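PDB 3LK5: geranylgeranyl pyrophosphate synthase from Corynebacterium glutamicum, which probably acts as a magnesium-dependent trans-prenyltransferase of the FPP/GGPP synthase family, joining allylic diphosphates to isopentenyl diphosphate in isoprenoid biosynthesis. Local coordinates for residues Pro67-Ala72 against Ala359-Leu364; Asp240-Tyr245 against Ala346-Val351. All coordinates share one frame; numbering follows the deposited sequence.

Interaction 1. Residues Pro67-Ala72 against Ala359-Leu364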
loop_
_atom_site.group_PDB
_atom_site.type_symbol
_atom_site.label_atom_id
_atom_site.label_comp_id
_atom_site.label_asym_id
_atom_site.label_seq_id
_atom_site.Cartn_x
_atom_site.Cartn_y
_atom_site.Cartn_z
ATOM N N PRO A 67 -6.269 -9.215 -14.748
ATOM C CA PRO A 67 -5.270 -9.351 -15.810
ATOM C C PRO A 67 -5.898 -9.783 -17.117
ATOM O O PRO A 67 -5.469 -9.359 -18.183
ATOM C CB PRO A 67 -4.359 -10.499 -15.316
ATOM C CG PRO A 67 -4.492 -10.482 -13.837
ATOM C CD PRO A 67 -5.927 -10.019 -13.563
ATOM N N LEU A 68 -6.921 -10.618 -17.045
ATOM C CA LEU A 68 -7.603 -11.029 -18.296
ATOM C C LEU A 68 -8.208 -9.839 -19.064
ATOM O O LEU A 68 -8.071 -9.724 -20.280
ATOM C CB LEU A 68 -8.687 -12.053 -17.961
ATOM C CG LEU A 68 -9.415 -12.704 -19.158
ATOM C CD1 LEU A 68 -8.488 -13.235 -20.309
ATOM C CD2 LEU A 68 -10.307 -13.812 -18.594
ATOM N N TYR A 69 -8.848 -8.920 -18.342
ATOM C CA TYR A 69 -9.376 -7.714 -18.964
ATOM C C TYR A 69 -8.294 -6.773 -19.454
ATOM O O TYR A 69 -8.465 -6.171 -20.505
ATOM C CB TYR A 69 -10.397 -6.985 -18.056
ATOM C CG TYR A 69 -11.812 -7.503 -18.243
ATOM C CD1 TYR A 69 -12.511 -8.049 -17.181
ATOM C CD2 TYR A 69 -12.444 -7.429 -19.503
ATOM C CE1 TYR A 69 -13.817 -8.517 -17.347
ATOM C CE2 TYR A 69 -13.730 -7.875 -19.679
ATOM C CZ TYR A 69 -14.418 -8.405 -18.594
ATOM O OH TYR A 69 -15.718 -8.842 -18.767
ATOM N N ALA A 70 -7.187 -6.622 -18.711
ATOM C CA ALA A 70 -6.085 -5.823 -19.209
ATOM C C ALA A 70 -5.552 -6.390 -20.546
ATOM O O ALA A 70 -5.295 -5.652 -21.507
ATOM C CB ALA A 70 -4.950 -5.746 -18.153
ATOM N N TRP A 71 -5.372 -7.711 -20.581
ATOM C CA TRP A 71 -4.925 -8.372 -21.796
ATOM C C TRP A 71 -5.897 -8.178 -22.962
ATOM O O TRP A 71 -5.484 -7.885 -24.066
ATOM C CB TRP A 71 -4.678 -9.867 -21.499
ATOM C CG TRP A 71 -4.231 -10.705 -22.686
ATOM C CD1 TRP A 71 -4.871 -11.825 -23.168
ATOM C CD2 TRP A 71 -3.047 -10.548 -23.481
ATOM N NE1 TRP A 71 -4.181 -12.338 -24.236
ATOM C CE2 TRP A 71 -3.055 -11.589 -24.446
ATOM C CE3 TRP A 71 -1.986 -9.634 -23.481
ATOM C CZ2 TRP A 71 -2.053 -11.720 -25.420
ATOM C CZ3 TRP A 71 -0.981 -9.762 -24.445
ATOM C CH2 TRP A 71 -1.030 -10.811 -25.404
ATOM N N ALA A 72 -7.183 -8.301 -22.684
ATOM C CA ALA A 72 -8.216 -8.084 -23.699
ATOM C C ALA A 72 -8.196 -6.658 -24.203
ATOM O O ALA A 72 -8.406 -6.426 -25.395
ATOM C CB ALA A 72 -9.581 -8.416 -23.127
ATOM N N ALA A 359 -15.693 -11.158 -29.680
ATOM C CA ALA A 359 -16.367 -12.392 -29.307
ATOM C C ALA A 359 -16.050 -12.780 -27.884
ATOM O O ALA A 359 -16.921 -13.153 -27.091
ATOM C CB ALA A 359 -15.980 -13.548 -30.292
ATOM N N GLN A 360 -14.782 -12.708 -27.546
ATOM C CA GLN A 360 -14.392 -13.056 -26.198
ATOM C C GLN A 360 -14.811 -12.010 -25.149
ATOM O O GLN A 360 -15.120 -12.374 -24.007
ATOM C CB GLN A 360 -12.887 -13.327 -26.147
ATOM C CG GLN A 360 -12.454 -14.580 -26.922
ATOM C CD GLN A 360 -13.405 -15.766 -26.731
ATOM O OE1 GLN A 360 -13.588 -16.270 -25.615
ATOM N NE2 GLN A 360 -14.029 -16.198 -27.818
ATOM N N LEU A 361 -14.807 -10.724 -25.506
ATOM C CA LEU A 361 -15.351 -9.703 -24.561
ATOM C C LEU A 361 -16.853 -9.926 -24.321
ATOM O O LEU A 361 -17.346 -9.793 -23.217
ATOM C CB LEU A 361 -15.102 -8.261 -25.066
ATOM C CG LEU A 361 -13.619 -7.868 -24.873
ATOM C CD1 LEU A 361 -13.286 -6.655 -25.692
ATOM C CD2 LEU A 361 -13.284 -7.599 -23.354
ATOM N N ARG A 362 -17.572 -10.326 -25.354
ATOM C CA ARG A 362 -18.997 -10.676 -25.160
ATOM C C ARG A 362 -19.155 -11.874 -24.243
ATOM O O ARG A 362 -19.965 -11.861 -23.308
ATOM C CB ARG A 362 -19.682 -10.937 -26.514
ATOM C CG ARG A 362 -19.756 -9.695 -27.415
ATOM C CD ARG A 362 -20.435 -10.029 -28.779
ATOM N NE ARG A 362 -21.757 -10.642 -28.560
ATOM C CZ ARG A 362 -22.890 -9.953 -28.394
ATOM N NH1 ARG A 362 -22.880 -8.618 -28.444
ATOM N NH2 ARG A 362 -24.041 -10.597 -28.187
ATOM N N ALA A 363 -18.379 -12.919 -24.509
ATOM C CA ALA A 363 -18.425 -14.125 -23.681
ATOM C C ALA A 363 -18.044 -13.864 -22.228
ATOM O O ALA A 363 -18.683 -14.402 -21.305
ATOM C CB ALA A 363 -17.534 -15.239 -24.286
ATOM N N LEU A 364 -17.002 -13.051 -22.014
ATOM C CA LEU A 364 -16.598 -12.700 -20.656
ATOM C C LEU A 364 -17.689 -11.971 -19.887
ATOM O O LEU A 364 -17.889 -12.218 -18.698
ATOM C CB LEU A 364 -15.352 -11.822 -20.662
ATOM C CG LEU A 364 -14.002 -12.435 -20.376
ATOM C CD1 LEU A 364 -12.998 -11.312 -20.453
ATOM C CD2 LEU A 364 -13.959 -13.079 -18.982
#
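The phenol ring of Tyr69 is met by two leucines of segment 359-364, one over a face and one at the edge. Leu364 CD1 lies over one face of the Tyr69 ring, 3.9 Å from its centroid and 25° off the normal, a CH-pi contact displaced toward the CE2-CZ rim. At the edge, close to the ring plane, Leu361 brings CD2 to 3.7 Å from Tyr69 CE2. Leu361 CD2 also touches Ala72 CB, at 3.8 Å. These contacts join helix 65-78 to the C-terminal helix 355-369 within the all-helical prenyl synthase fold. The two segments run nearly antiparallel, their directions 154° apart, but their axes come no closer than 11.3 Å, so side chains rather than backbones bridge the interval. On the other branch of Leu364, CD2 meets Leu68 CD2 tip to tip at 3.7 Å. Leu68 carries CG anti to its own amide nitrogen (chi1 -174°), which extends the side chain toward helix 355-369. All five touching residues are buried, and the contact between the segments is apolar apart from the phenol oxygen. Tyr69 OH passes 3.6 Å from Leu364 CB in van der Waals contact; its polar need is met by the hydroxyl of Tyr245, while Ile221, Pro224 and Leu225 of helix 205-231 also pack against the Tyr69 side chain.

Interaction 2. Residues Asp240-Tyr245 against Ala346-Val351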
loop_
_atom_site.group_PDB
_atom_site.type_symbol
_atom_site.label_atom_id
_atom_site.label_comp_id
_atom_site.label_asym_id
_atom_site.label_seq_id
_atom_site.Cartn_x
_atom_site.Cartn_y
_atom_site.Cartn_z
ATOM N N ASP A 240 -12.802 4.854 -25.109
ATOM C CA ASP A 240 -14.140 5.258 -24.656
ATOM C C ASP A 240 -15.139 4.097 -24.686
ATOM O O ASP A 240 -15.918 3.883 -23.723
ATOM C CB ASP A 240 -14.655 6.437 -25.508
ATOM C CG ASP A 240 -15.698 7.232 -24.784
ATOM O OD1 ASP A 240 -16.879 7.158 -25.177
ATOM O OD2 ASP A 240 -15.350 7.898 -23.785
ATOM N N ALA A 241 -15.126 3.343 -25.786
ATOM C CA ALA A 241 -16.020 2.183 -25.911
ATOM C C ALA A 241 -15.754 1.132 -24.848
ATOM O O ALA A 241 -16.700 0.601 -24.252
ATOM C CB ALA A 241 -15.931 1.578 -27.283
ATOM N N LEU A 242 -14.458 0.835 -24.600
ATOM C CA LEU A 242 -14.070 -0.124 -23.562
ATOM C C LEU A 242 -14.456 0.315 -22.144
ATOM O O LEU A 242 -14.904 -0.505 -21.295
ATOM C CB LEU A 242 -12.548 -0.366 -23.638
ATOM C CG LEU A 242 -12.068 -0.974 -24.960
ATOM C CD1 LEU A 242 -10.512 -1.164 -24.910
ATOM C CD2 LEU A 242 -12.780 -2.297 -25.295
ATOM N N LEU A 243 -14.284 1.607 -21.868
ATOM C CA LEU A 243 -14.613 2.146 -20.557
ATOM C C LEU A 243 -16.120 2.090 -20.312
ATOM O O LEU A 243 -16.533 1.823 -19.185
ATOM C CB LEU A 243 -14.096 3.598 -20.371
ATOM C CG LEU A 243 -12.598 3.744 -20.045
ATOM C CD1 LEU A 243 -12.171 5.256 -20.174
ATOM C CD2 LEU A 243 -12.262 3.183 -18.654
ATOM N N HIS A 244 -16.913 2.326 -21.352
ATOM C CA HIS A 244 -18.383 2.215 -21.215
ATOM C C HIS A 244 -18.795 0.772 -20.993
ATOM O O HIS A 244 -19.606 0.473 -20.125
ATOM C CB HIS A 244 -19.087 2.754 -22.454
ATOM C CG HIS A 244 -19.218 4.241 -22.495
ATOM N ND1 HIS A 244 -20.004 4.940 -21.603
ATOM C CD2 HIS A 244 -18.758 5.155 -23.385
ATOM C CE1 HIS A 244 -19.979 6.229 -21.909
ATOM N NE2 HIS A 244 -19.238 6.388 -22.993
ATOM N N TYR A 245 -18.245 -0.131 -21.799
ATOM C CA TYR A 245 -18.423 -1.558 -21.537
ATOM C C TYR A 245 -18.055 -1.925 -20.108
ATOM O O TYR A 245 -18.821 -2.603 -19.397
ATOM C CB TYR A 245 -17.598 -2.382 -22.548
ATOM C CG TYR A 245 -17.422 -3.862 -22.233
ATOM C CD1 TYR A 245 -18.215 -4.846 -22.875
ATOM C CD2 TYR A 245 -16.436 -4.283 -21.300
ATOM C CE1 TYR A 245 -17.996 -6.219 -22.608
ATOM C CE2 TYR A 245 -16.231 -5.614 -20.999
ATOM C CZ TYR A 245 -17.002 -6.588 -21.661
ATOM O OH TYR A 245 -16.738 -7.900 -21.341
ATOM N N ALA A 346 -23.470 -3.558 -26.236
ATOM C CA ALA A 346 -23.728 -2.653 -27.370
ATOM C C ALA A 346 -22.578 -1.691 -27.588
ATOM O O ALA A 346 -22.244 -1.364 -28.728
ATOM C CB ALA A 346 -25.045 -1.859 -27.168
ATOM N N HIS A 347 -21.962 -1.250 -26.489
ATOM C CA HIS A 347 -20.767 -0.412 -26.566
ATOM C C HIS A 347 -19.615 -0.985 -27.400
ATOM O O HIS A 347 -18.894 -0.227 -28.035
ATOM C CB HIS A 347 -20.298 0.020 -25.171
ATOM C CG HIS A 347 -21.176 1.055 -24.555
ATOM N ND1 HIS A 347 -21.238 2.350 -25.028
ATOM C CD2 HIS A 347 -22.017 0.999 -23.497
ATOM C CE1 HIS A 347 -22.087 3.044 -24.293
ATOM N NE2 HIS A 347 -22.573 2.250 -23.352
ATOM N N LEU A 348 -19.472 -2.299 -27.441
ATOM C CA LEU A 348 -18.446 -2.927 -28.281
ATOM C C LEU A 348 -18.651 -2.784 -29.797
ATOM O O LEU A 348 -17.703 -2.953 -30.567
ATOM C CB LEU A 348 -18.320 -4.414 -27.955
ATOM C CG LEU A 348 -17.981 -4.756 -26.517
ATOM C CD1 LEU A 348 -18.037 -6.286 -26.369
ATOM C CD2 LEU A 348 -16.604 -4.195 -26.162
ATOM N N ASP A 349 -19.878 -2.492 -30.217
ATOM C CA ASP A 349 -20.171 -2.339 -31.645
ATOM C C ASP A 349 -19.869 -0.938 -32.118
ATOM O O ASP A 349 -20.029 -0.637 -33.302
ATOM C CB ASP A 349 -21.651 -2.617 -31.932
ATOM C CG ASP A 349 -22.100 -3.974 -31.450
ATOM O OD1 ASP A 349 -21.318 -4.935 -31.561
ATOM O OD2 ASP A 349 -23.247 -4.075 -30.953
ATOM N N ASP A 350 -19.448 -0.083 -31.192
ATOM C CA ASP A 350 -19.281 1.347 -31.483
ATOM C C ASP A 350 -17.924 1.708 -32.083
ATOM O O ASP A 350 -17.716 2.839 -32.493
ATOM C CB ASP A 350 -19.558 2.186 -30.226
ATOM C CG ASP A 350 -21.050 2.305 -29.931
ATOM O OD1 ASP A 350 -21.879 1.934 -30.789
ATOM O OD2 ASP A 350 -21.404 2.768 -28.842
ATOM N N VAL A 351 -17.009 0.742 -32.117
ATOM C CA VAL A 351 -15.684 0.964 -32.669
ATOM C C VAL A 351 -15.245 -0.360 -33.279
ATOM O O VAL A 351 -15.844 -1.400 -32.997
ATOM C CB VAL A 351 -14.686 1.448 -31.554
ATOM C CG1 VAL A 351 -14.573 0.409 -30.453
ATOM C CG2 VAL A 351 -13.314 1.773 -32.140
#
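His244 and His347 form the more open side of this contact, their rings in an offset stack with centroids 4.5 Å apart and planes only 8° from parallel. The offset places the methylene of His244, rather than its ring, over the middle of the His347 imidazole: His244 CB stands 3.3 Å from the centroid and 7° off the normal, a nearly vertical CH-pi contact. His347 sets CG anti to its carbonyl carbon (chi1 -73°), turning that face to helix 236-263. His244 is solvent-exposed and His347 partly so. The inward side is buried and mostly apolar, built on Ala241, Leu242, Tyr245 and Leu348. Ala241, the residue where the backbones come nearest, touches both His347 O and Val351 CG1 with its CB, each at 3.6 Å, from directions about at right angles. Leu348 crosses the Tyr245 ring at a slant, with CG 3.7 Å from Tyr245 CD1 and both methyls also against that side of the ring. Leu242 adds a looser touch, its CD2 4.4 Å from Leu348 CD2. The last part of helix 329-347 and the loop or turn that follows thus lie against helix 236-263, a packing of helical elements that belongs to the all-alpha prenyl synthase fold.

Interaction 2 is nested in sequence inside the span closed by interaction 1, and their centres lie 13 Å apart. Tyr245 is the polar joint: its OH is 2.7 Å from Leu361 O and 2.9 Å from Tyr69 OH, both probable hydrogen bonds, so one buried hydroxyl ties helix 236-263 to both helices of interaction 1. Apolar contact continues the connection, with Leu348 CD1 3.8 Å from Leu361 CB and 4.0 Å from Arg362 CG. Helices 329-347 and 355-369 are consecutive, so the two contacts pack successive C-terminal elements against earlier helices. Both lie away from the magnesium-binding Asp108, Asp112 and Asp194.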